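Local coordinates for putative uncharacterized protein lp_3323 (Lactobacillus plantarum, PDB 3DC7) that is of unknown function but belongs to the GDSL-like lipase/acylhydrolase family and so probably hydrolyses ester bonds, at residues 79-90 against 127-137; 176-186 against 211-219. All coordinates share one frame; numbering follows the deposited sequence. Where two conformers were deposited one is given.

Overall arrangement
Both contacts reach one five-stranded parallel sheet, in which strand 132-136 of contact 1 lies next to strand 177-179 of contact 2. Their centres are about 16 Å apart, and they come in series along the chain, contact 1 closing before contact 2 opens. Contact 1 joins strands 85-89 and 132-136 within the sheet; contact 2 lays helix 206-223 over the edge strand and the short helix 180-183 that follows it. Direct bonds probably tie them together, including Phe134 O to Leu178 N and Ser136 OG to His177 NE2. Strand pairing and helix cover thus form part of the buried core of the three-layer alpha/beta/alpha sandwich expected of an SGNH hydrolase.

Contact 1: 79-90 against 127-137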
loop_
_atom_site.group_PDB
_atom_site.type_symbol
_atom_site.label_atom_id
_atom_site.label_comp_id
_atom_site.label_asym_id
_atom_site.label_seq_id
_atom_site.Cartn_x
_atom_site.Cartn_y
_atom_site.Cartn_z
ATOM N N ILE A 79 -20.350 19.616 -6.368
ATOM C CA ILE A 79 -18.954 19.896 -6.723
ATOM C C ILE A 79 -18.943 20.726 -8.022
ATOM O O ILE A 79 -19.636 20.380 -8.990
ATOM C CB ILE A 79 -18.103 18.573 -6.844
ATOM C CG1 ILE A 79 -17.964 17.876 -5.478
ATOM C CG2 ILE A 79 -16.723 18.827 -7.436
ATOM C CD1 ILE A 79 -17.485 16.410 -5.566
ATOM N N PRO A 80 -18.187 21.845 -8.032
ATOM C CA PRO A 80 -18.091 22.716 -9.221
ATOM C C PRO A 80 -17.636 21.957 -10.467
ATOM O O PRO A 80 -16.759 21.080 -10.380
ATOM C CB PRO A 80 -17.024 23.728 -8.821
ATOM C CG PRO A 80 -17.016 23.717 -7.334
ATOM C CD PRO A 80 -17.375 22.350 -6.906
ATOM N N GLU A 81 -18.222 22.286 -11.614
ATOM C CA GLU A 81 -17.905 21.589 -12.872
ATOM C C GLU A 81 -16.416 21.682 -13.297
ATOM O O GLU A 81 -15.884 20.767 -13.939
ATOM C CB GLU A 81 -18.859 22.021 -13.996
ATOM C CG GLU A 81 -20.026 21.036 -14.207
ATOM C CD GLU A 81 -21.416 21.700 -14.264
ATOM O OE1 GLU A 81 -21.537 22.837 -14.789
ATOM O OE2 GLU A 81 -22.400 21.068 -13.789
ATOM N N ASP A 82 -15.750 22.769 -12.915
ATOM C CA ASP A 82 -14.334 22.956 -13.253
ATOM C C ASP A 82 -13.374 22.734 -12.065
ATOM O O ASP A 82 -12.285 23.319 -12.007
ATOM C CB ASP A 82 -14.118 24.331 -13.895
ATOM C CG ASP A 82 -14.477 25.470 -12.965
ATOM O OD1 ASP A 82 -15.333 25.275 -12.068
ATOM O OD2 ASP A 82 -13.905 26.571 -13.142
ATOM N N ALA A 83 -13.779 21.884 -11.125
ATOM C CA ALA A 83 -12.881 21.408 -10.078
ATOM C C ALA A 83 -11.684 20.719 -10.727
ATOM O O ALA A 83 -11.863 19.915 -11.640
ATOM C CB ALA A 83 -13.609 20.442 -9.176
ATOM N N ASP A 84 -10.470 21.046 -10.284
ATOM C CA ASP A 84 -9.276 20.392 -10.838
ATOM C C ASP A 84 -8.715 19.301 -9.928
ATOM O O ASP A 84 -7.754 18.612 -10.294
ATOM C CB ASP A 84 -8.192 21.410 -11.242
ATOM C CG ASP A 84 -7.427 21.965 -10.063
ATOM O OD1 ASP A 84 -7.900 21.835 -8.917
ATOM O OD2 ASP A 84 -6.346 22.552 -10.284
ATOM N N PHE A 85 -9.324 19.157 -8.751
ATOM C CA PHE A 85 -8.982 18.121 -7.779
ATOM C C PHE A 85 -10.195 17.874 -6.894
ATOM O O PHE A 85 -10.845 18.821 -6.445
ATOM C CB PHE A 85 -7.785 18.556 -6.923
ATOM C CG PHE A 85 -7.423 17.584 -5.811
ATOM C CD1 PHE A 85 -6.951 16.300 -6.104
ATOM C CD2 PHE A 85 -7.527 17.968 -4.474
ATOM C CE1 PHE A 85 -6.604 15.407 -5.076
ATOM C CE2 PHE A 85 -7.191 17.094 -3.448
ATOM C CZ PHE A 85 -6.717 15.804 -3.749
ATOM N N ILE A 86 -10.502 16.607 -6.653
ATOM C CA ILE A 86 -11.586 16.250 -5.751
ATOM C C ILE A 86 -11.106 15.309 -4.656
ATOM O O ILE A 86 -10.577 14.230 -4.929
ATOM C CB ILE A 86 -12.801 15.636 -6.500
ATOM C CG1 ILE A 86 -13.383 16.662 -7.483
ATOM C CG2 ILE A 86 -13.874 15.168 -5.499
ATOM C CD1 ILE A 86 -14.128 16.049 -8.675
ATOM N N ALA A 87 -11.306 15.735 -3.420
ATOM C CA ALA A 87 -11.009 14.928 -2.255
ATOM C C ALA A 87 -12.301 14.586 -1.499
ATOM O O ALA A 87 -13.161 15.453 -1.280
ATOM C CB ALA A 87 -10.047 15.661 -1.357
ATOM N N VAL A 88 -12.440 13.317 -1.126
ATOM C CA VAL A 88 -13.549 12.877 -0.283
ATOM C C VAL A 88 -13.024 12.351 1.042
ATOM O O VAL A 88 -12.177 11.454 1.080
ATOM C CB VAL A 88 -14.427 11.813 -0.970
ATOM C CG1 VAL A 88 -15.589 11.397 -0.060
ATOM C CG2 VAL A 88 -14.928 12.333 -2.318
ATOM N N PHE A 89 -13.529 12.927 2.125
ATOM C CA PHE A 89 -13.061 12.604 3.461
ATOM C C PHE A 89 -14.268 12.176 4.315
ATOM O O PHE A 89 -14.890 12.985 5.006
ATOM C CB PHE A 89 -12.325 13.826 4.026
ATOM C CG PHE A 89 -11.487 13.550 5.255
ATOM C CD1 PHE A 89 -11.745 12.463 6.084
ATOM C CD2 PHE A 89 -10.477 14.419 5.603
ATOM C CE1 PHE A 89 -10.995 12.242 7.221
ATOM C CE2 PHE A 89 -9.712 14.210 6.751
ATOM C CZ PHE A 89 -9.969 13.123 7.556
ATOM N N GLY A 90 -14.619 10.899 4.239
ATOM C CA GLY A 90 -15.822 10.407 4.899
ATOM C C GLY A 90 -15.734 8.983 5.414
ATOM O O GLY A 90 -14.740 8.286 5.176
ATOM N N TRP A 127 -16.593 13.703 -13.697
ATOM C CA TRP A 127 -15.251 14.304 -13.749
ATOM C C TRP A 127 -14.214 13.237 -14.154
ATOM O O TRP A 127 -13.311 12.907 -13.380
ATOM C CB TRP A 127 -14.885 14.919 -12.401
ATOM C CG TRP A 127 -15.790 16.035 -11.954
ATOM C CD1 TRP A 127 -15.634 17.377 -12.204
ATOM C CD2 TRP A 127 -16.979 15.913 -11.163
ATOM N NE1 TRP A 127 -16.651 18.085 -11.616
ATOM C CE2 TRP A 127 -17.491 17.215 -10.975
ATOM C CE3 TRP A 127 -17.660 14.829 -10.593
ATOM C CZ2 TRP A 127 -18.658 17.463 -10.245
ATOM C CZ3 TRP A 127 -18.815 15.075 -9.870
ATOM C CH2 TRP A 127 -19.304 16.384 -9.706
ATOM N N PRO A 128 -14.342 12.691 -15.375
ATOM C CA PRO A 128 -13.496 11.558 -15.797
ATOM C C PRO A 128 -11.987 11.849 -15.833
ATOM O O PRO A 128 -11.188 10.943 -15.579
ATOM C CB PRO A 128 -14.027 11.216 -17.191
ATOM C CG PRO A 128 -14.738 12.461 -17.662
ATOM C CD PRO A 128 -15.296 13.098 -16.432
ATOM N N THR A 129 -11.603 13.092 -16.117
ATOM C CA THR A 129 -10.189 13.434 -16.188
ATOM C C THR A 129 -9.648 14.117 -14.917
ATOM O O THR A 129 -8.474 14.433 -14.843
ATOM C CB THR A 129 -9.877 14.297 -17.439
ATOM O OG1 THR A 129 -10.430 15.609 -17.280
ATOM C CG2 THR A 129 -10.443 13.656 -18.708
ATOM N N VAL A 130 -10.490 14.337 -13.915
ATOM C CA VAL A 130 -10.054 15.048 -12.700
ATOM C C VAL A 130 -9.395 14.074 -11.712
ATOM O O VAL A 130 -9.963 13.021 -11.435
ATOM C CB VAL A 130 -11.240 15.793 -12.025
ATOM C CG1 VAL A 130 -10.868 16.305 -10.649
ATOM C CG2 VAL A 130 -11.719 16.943 -12.913
ATOM N N PRO A 131 -8.184 14.410 -11.207
ATOM C CA PRO A 131 -7.574 13.582 -10.172
ATOM C C PRO A 131 -8.390 13.600 -8.879
ATOM O O PRO A 131 -8.878 14.657 -8.459
ATOM C CB PRO A 131 -6.190 14.223 -9.960
ATOM C CG PRO A 131 -6.303 15.594 -10.496
ATOM C CD PRO A 131 -7.314 15.539 -11.595
ATOM N N LYS A 132 -8.549 12.428 -8.274
ATOM C CA LYS A 132 -9.364 12.285 -7.072
ATOM C C LYS A 132 -8.677 11.395 -6.068
ATOM O O LYS A 132 -7.983 10.454 -6.437
ATOM C CB LYS A 132 -10.708 11.621 -7.390
ATOM C CG LYS A 132 -11.408 12.159 -8.584
ATOM C CD LYS A 132 -12.478 11.206 -9.051
ATOM C CE LYS A 132 -13.047 11.716 -10.346
ATOM N NZ LYS A 132 -12.127 11.369 -11.458
ATOM N N LEU A 133 -8.899 11.676 -4.794
ATOM C CA LEU A 133 -8.551 10.709 -3.774
ATOM C C LEU A 133 -9.602 10.587 -2.672
ATOM O O LEU A 133 -10.360 11.528 -2.400
ATOM C CB LEU A 133 -7.136 10.935 -3.212
ATOM C CG LEU A 133 -6.653 12.144 -2.410
ATOM C CD1 LEU A 133 -7.733 12.777 -1.607
ATOM C CD2 LEU A 133 -5.560 11.701 -1.473
ATOM N N PHE A 134 -9.640 9.410 -2.056
ATOM C CA PHE A 134 -10.499 9.124 -0.916
ATOM C C PHE A 134 -9.667 9.087 0.348
ATOM O O PHE A 134 -8.653 8.391 0.405
ATOM C CB PHE A 134 -11.208 7.782 -1.104
ATOM C CG PHE A 134 -12.602 7.910 -1.634
ATOM C CD1 PHE A 134 -13.681 7.464 -0.887
ATOM C CD2 PHE A 134 -12.840 8.500 -2.876
ATOM C CE1 PHE A 134 -14.980 7.586 -1.367
ATOM C CE2 PHE A 134 -14.137 8.633 -3.363
ATOM C CZ PHE A 134 -15.204 8.176 -2.608
ATOM N N ILE A 135 -10.092 9.850 1.351
ATOM C CA ILE A 135 -9.395 9.900 2.638
ATOM C C ILE A 135 -10.296 9.284 3.704
ATOM O O ILE A 135 -11.429 9.719 3.877
ATOM C CB ILE A 135 -9.015 11.351 3.032
ATOM C CG1 ILE A 135 -8.203 12.023 1.910
ATOM C CG2 ILE A 135 -8.226 11.342 4.308
ATOM C CD1 ILE A 135 -8.202 13.526 1.984
ATOM N N SER A 136 -9.807 8.263 4.402
ATOM C CA SER A 136 -10.561 7.711 5.539
ATOM C C SER A 136 -9.903 8.066 6.876
ATOM O O SER A 136 -8.678 8.181 6.964
ATOM C CB SER A 136 -10.738 6.206 5.395
ATOM O OG SER A 136 -9.488 5.548 5.394
ATOM N N ALA A 137 -10.724 8.215 7.910
ATOM C CA ALA A 137 -10.328 8.834 9.177
ATOM C C ALA A 137 -9.454 7.998 10.093
ATOM O O ALA A 137 -9.417 6.776 10.013
ATOM C CB ALA A 137 -11.563 9.289 9.937
#
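Trp127 lies along residues 79-81 by its edge and takes methyl groups on one face. A chi1 of -62° keeps its CG beside the backbone N and turns the indole toward residues 79-81, where NE1 donates to Pro80 O at 3.2 Å, a rather bent bond. The same carbonyl accepts from Ala83 N on the opposite face of its plane, which closes the turn 80-83. Ile79 CG2 and Ile86 CD1 both sit over one face of the indole, toward its rim, CD1 3.7 Å from Trp127 CG. Further on, strands 85-89 and 132-136 run parallel as neighbours, 85-89 being the middle strand of the sheet of this SGNH-hydrolase fold, linked by bonds such as Val88 N to Leu133 O (3.0 Å). On the face shared with Ile86, in one of the two conformers of Phe134, Val88 CB stands over the ring centre, and helix 112-126 packs on that ring. On the other face Ile135 CG2 rests 3.8 Å from the Phe89 ring centroid, almost on the ring normal. Leu133 CD1 touches both Ala87 CB and Phe85 CZ, 3.8 Å from the latter, while helix 206-223 covers this side. Lys132 curls back at chi4 (79°), its NZ gripping Trp127 O and Val130 O, each at 2.7 Å.

Contact 2: 176-186 against 211-219; sequences PHLSLYRDAGM and VIARKLQSF. With NA (sodium ion), chain H.
Apolar packing carries most of the contact. Leu178 and Phe219 run antiparallel alongside one another: Leu178 CB is centred over one face of the ring, 3.8 Å from its centroid, while Pro176 CB meets the ring edge in plane, 4.0 Å from Phe219 CE2. With CG anti to the backbone N (chi1 170°), Leu178 sends CD1 to Phe219 CD1 and CD2 to the helix backbone at Leu216 CA, 3.8 Å away. Leu180 lies roughly perpendicular to Ile212, its CD1 3.8 Å from Ile212 CG1. Farther along, selenomethionine Met186 and Val211 meet tip to tip, Met186 CE lying 3.7 Å from Val211 CG1. Lys215 lays its aliphatic chain along the carbonyls of Asp183 and Ala184, CE 3.6 Å from Asp183 O.

Among polar groups, Lys215 NZ bonds to His223 O of the third subunit. Ser179 OG caps helix 180-183 by accepting from Arg182 N at 3.0 Å.

Metal coordination involves Asp183, whose OD1 binds the sodium ion at 2.3 Å; a water that also binds the sodium ion donates a weak hydrogen bond to Asp183 OD2.

A late helix running roughly antiparallel (145°) to the outermost strand of the sheet within this chain is consistent with the three-layer alpha/beta/alpha fold of SGNH hydrolases.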
loop_
_atom_site.group_PDB
_atom_site.type_symbol
_atom_site.label_atom_id
_atom_site.label_comp_id
_atom_site.label_asym_id
_atom_site.label_seq_id
_atom_site.Cartn_x
_atom_site.Cartn_y
_atom_site.Cartn_z
ATOM N N PRO A 176 -7.365 6.326 -5.915
ATOM C CA PRO A 176 -6.394 6.191 -4.825
ATOM C C PRO A 176 -7.026 6.390 -3.446
ATOM O O PRO A 176 -7.988 7.157 -3.287
ATOM C CB PRO A 176 -5.377 7.293 -5.120
ATOM C CG PRO A 176 -5.448 7.458 -6.620
ATOM C CD PRO A 176 -6.926 7.307 -6.922
ATOM N N HIS A 177 -6.512 5.667 -2.463
ATOM C CA HIS A 177 -7.089 5.710 -1.133
ATOM C C HIS A 177 -6.003 6.018 -0.132
ATOM O O HIS A 177 -5.083 5.236 0.027
ATOM C CB HIS A 177 -7.796 4.382 -0.793
ATOM C CG HIS A 177 -8.200 4.261 0.650
ATOM N ND1 HIS A 177 -8.038 3.099 1.374
ATOM C CD2 HIS A 177 -8.743 5.162 1.507
ATOM C CE1 HIS A 177 -8.471 3.283 2.609
ATOM N NE2 HIS A 177 -8.903 4.528 2.719
ATOM N N LEU A 178 -6.113 7.170 0.523
ATOM C CA LEU A 178 -5.225 7.539 1.614
ATOM C C LEU A 178 -5.869 7.183 2.958
ATOM O O LEU A 178 -6.859 7.804 3.369
ATOM C CB LEU A 178 -4.912 9.040 1.557
ATOM C CG LEU A 178 -4.188 9.709 2.741
ATOM C CD1 LEU A 178 -2.889 9.009 3.114
ATOM C CD2 LEU A 178 -3.907 11.161 2.406
ATOM N N SER A 179 -5.304 6.195 3.643
ATOM C CA SER A 179 -5.870 5.734 4.903
ATOM C C SER A 179 -5.175 6.375 6.088
ATOM O O SER A 179 -4.097 5.917 6.489
ATOM C CB SER A 179 -5.754 4.221 5.004
ATOM O OG SER A 179 -6.140 3.794 6.299
ATOM N N LEU A 180 -5.768 7.438 6.646
ATOM C CA LEU A 180 -5.220 8.040 7.881
ATOM C C LEU A 180 -5.323 7.041 9.025
ATOM O O LEU A 180 -4.530 7.050 9.962
ATOM C CB LEU A 180 -5.946 9.325 8.256
ATOM C CG LEU A 180 -5.944 10.470 7.252
ATOM C CD1 LEU A 180 -6.699 11.637 7.845
ATOM C CD2 LEU A 180 -4.512 10.870 6.886
ATOM N N TYR A 181 -6.324 6.178 8.927
ATOM C CA TYR A 181 -6.494 5.054 9.833
ATOM C C TYR A 181 -5.181 4.251 9.994
ATOM O O TYR A 181 -4.704 4.087 11.118
ATOM C CB TYR A 181 -7.651 4.159 9.355
ATOM C CG TYR A 181 -8.067 3.114 10.356
ATOM C CD1 TYR A 181 -7.433 1.866 10.399
ATOM C CD2 TYR A 181 -9.089 3.366 11.273
ATOM C CE1 TYR A 181 -7.811 0.900 11.337
ATOM C CE2 TYR A 181 -9.474 2.412 12.197
ATOM C CZ TYR A 181 -8.830 1.180 12.228
ATOM O OH TYR A 181 -9.211 0.226 13.149
ATOM N N ARG A 182 -4.610 3.793 8.873
ATOM C CA ARG A 182 -3.394 2.948 8.848
ATOM C C ARG A 182 -2.064 3.676 9.023
ATOM O O ARG A 182 -1.098 3.083 9.514
ATOM C CB ARG A 182 -3.262 2.198 7.513
ATOM C CG ARG A 182 -4.339 1.207 7.203
ATOM C CD ARG A 182 -3.787 0.061 6.355
ATOM N NE ARG A 182 -4.697 -1.082 6.406
ATOM C CZ ARG A 182 -4.328 -2.360 6.331
ATOM N NH1 ARG A 182 -3.045 -2.690 6.212
ATOM N NH2 ARG A 182 -5.254 -3.317 6.392
ATOM N N ASP A 183 -1.990 4.924 8.561
ATOM C CA ASP A 183 -0.698 5.565 8.310
ATOM C C ASP A 183 -0.492 6.969 8.894
ATOM O O ASP A 183 0.583 7.541 8.709
ATOM C CB ASP A 183 -0.422 5.632 6.800
ATOM C CG ASP A 183 -0.031 4.281 6.190
ATOM O OD1 ASP A 183 0.865 3.558 6.723
ATOM O OD2 ASP A 183 -0.623 3.963 5.129
ATOM N N ALA A 184 -1.493 7.523 9.582
ATOM C CA ALA A 184 -1.408 8.890 10.138
ATOM C C ALA A 184 -0.348 9.051 11.231
ATOM O O ALA A 184 0.135 10.163 11.478
ATOM C CB ALA A 184 -2.763 9.322 10.670
ATOM N N GLY A 185 -0.013 7.943 11.894
ATOM C CA GLY A 185 0.977 7.923 12.947
ATOM C C GLY A 185 0.386 7.951 14.347
ATOM O O GLY A 185 1.131 7.953 15.326
HETATM N N MSE A 186 -0.943 7.957 14.440
HETATM C CA MSE A 186 -1.657 8.146 15.710
HETATM C C MSE A 186 -3.018 7.458 15.715
HETATM O O MSE A 186 -3.582 7.157 14.662
HETATM C CB MSE A 186 -1.859 9.638 15.992
HETATM C CG MSE A 186 -2.789 10.340 15.011
HETATM SE SE MSE A 186 -2.562 12.292 14.890
HETATM C CE MSE A 186 -0.602 12.356 14.727
ATOM N N VAL A 211 -0.765 17.638 10.962
ATOM C CA VAL A 211 -0.325 16.269 10.640
ATOM C C VAL A 211 -1.028 15.790 9.368
ATOM O O VAL A 211 -0.377 15.313 8.437
ATOM C CB VAL A 211 -0.578 15.271 11.807
ATOM C CG1 VAL A 211 -0.400 13.825 11.350
ATOM C CG2 VAL A 211 0.353 15.557 12.980
ATOM N N ILE A 212 -2.352 15.941 9.329
ATOM C CA ILE A 212 -3.152 15.485 8.193
ATOM C C ILE A 212 -2.725 16.141 6.879
ATOM O O ILE A 212 -2.622 15.471 5.855
ATOM C CB ILE A 212 -4.668 15.689 8.458
ATOM C CG1 ILE A 212 -5.140 14.696 9.521
ATOM C CG2 ILE A 212 -5.478 15.520 7.167
ATOM C CD1 ILE A 212 -6.489 15.022 10.112
ATOM N N ALA A 213 -2.460 17.445 6.927
ATOM C CA ALA A 213 -1.951 18.209 5.788
ATOM C C ALA A 213 -0.629 17.660 5.272
ATOM O O ALA A 213 -0.442 17.505 4.061
ATOM C CB ALA A 213 -1.807 19.676 6.164
ATOM N N ARG A 214 0.285 17.359 6.188
ATOM C CA ARG A 214 1.561 16.742 5.829
ATOM C C ARG A 214 1.354 15.361 5.195
ATOM O O ARG A 214 1.960 15.044 4.179
ATOM C CB ARG A 214 2.465 16.642 7.050
ATOM C CG ARG A 214 2.929 18.001 7.562
ATOM C CD ARG A 214 4.054 17.869 8.581
ATOM N NE ARG A 214 3.610 17.329 9.865
ATOM C CZ ARG A 214 3.451 18.046 10.978
ATOM N NH1 ARG A 214 3.698 19.354 10.996
ATOM N NH2 ARG A 214 3.056 17.443 12.087
ATOM N N LYS A 215 0.471 14.561 5.778
ATOM C CA LYS A 215 0.213 13.212 5.268
ATOM C C LYS A 215 -0.397 13.267 3.882
ATOM O O LYS A 215 -0.045 12.467 3.024
ATOM C CB LYS A 215 -0.677 12.414 6.231
ATOM C CG LYS A 215 0.041 11.984 7.520
ATOM C CD LYS A 215 1.209 11.026 7.234
ATOM C CE LYS A 215 2.115 10.841 8.466
ATOM N NZ LYS A 215 3.326 11.725 8.436
ATOM N N LEU A 216 -1.288 14.233 3.660
ATOM C CA LEU A 216 -1.942 14.383 2.370
ATOM C C LEU A 216 -0.965 14.861 1.291
ATOM O O LEU A 216 -0.971 14.332 0.191
ATOM C CB LEU A 216 -3.163 15.309 2.470
ATOM C CG LEU A 216 -3.979 15.664 1.224
ATOM C CD1 LEU A 216 -4.374 14.453 0.391
ATOM C CD2 LEU A 216 -5.247 16.396 1.685
ATOM N N GLN A 217 -0.143 15.857 1.598
ATOM C CA GLN A 217 0.837 16.336 0.612
ATOM C C GLN A 217 1.793 15.211 0.186
ATOM O O GLN A 217 2.023 15.022 -1.014
ATOM C CB GLN A 217 1.599 17.565 1.112
ATOM C CG GLN A 217 2.477 18.234 0.047
ATOM C CD GLN A 217 1.674 18.926 -1.061
ATOM O OE1 GLN A 217 0.834 19.777 -0.795
ATOM N NE2 GLN A 217 1.941 18.564 -2.299
ATOM N N SER A 218 2.301 14.444 1.159
ATOM C CA SER A 218 3.196 13.315 0.886
ATOM C C SER A 218 2.528 12.347 -0.061
ATOM O O SER A 218 3.141 11.898 -1.019
ATOM C CB SER A 218 3.547 12.553 2.163
ATOM O OG SER A 218 4.364 13.330 2.999
ATOM N N PHE A 219 1.268 12.032 0.227
ATOM C CA PHE A 219 0.507 11.075 -0.560
ATOM C C PHE A 219 0.337 11.567 -2.004
ATOM O O PHE A 219 0.505 10.807 -2.955
ATOM C CB PHE A 219 -0.855 10.790 0.095
ATOM C CG PHE A 219 -1.598 9.647 -0.542
ATOM C CD1 PHE A 219 -1.354 8.342 -0.146
ATOM C CD2 PHE A 219 -2.515 9.876 -1.552
ATOM C CE1 PHE A 219 -2.017 7.287 -0.739
ATOM C CE2 PHE A 219 -3.187 8.818 -2.156
ATOM C CZ PHE A 219 -2.934 7.522 -1.743
HETATM NA NA NA H . 2.084 1.627 6.649
HETATM O O HOH W 1 1.319 2.130 4.591
#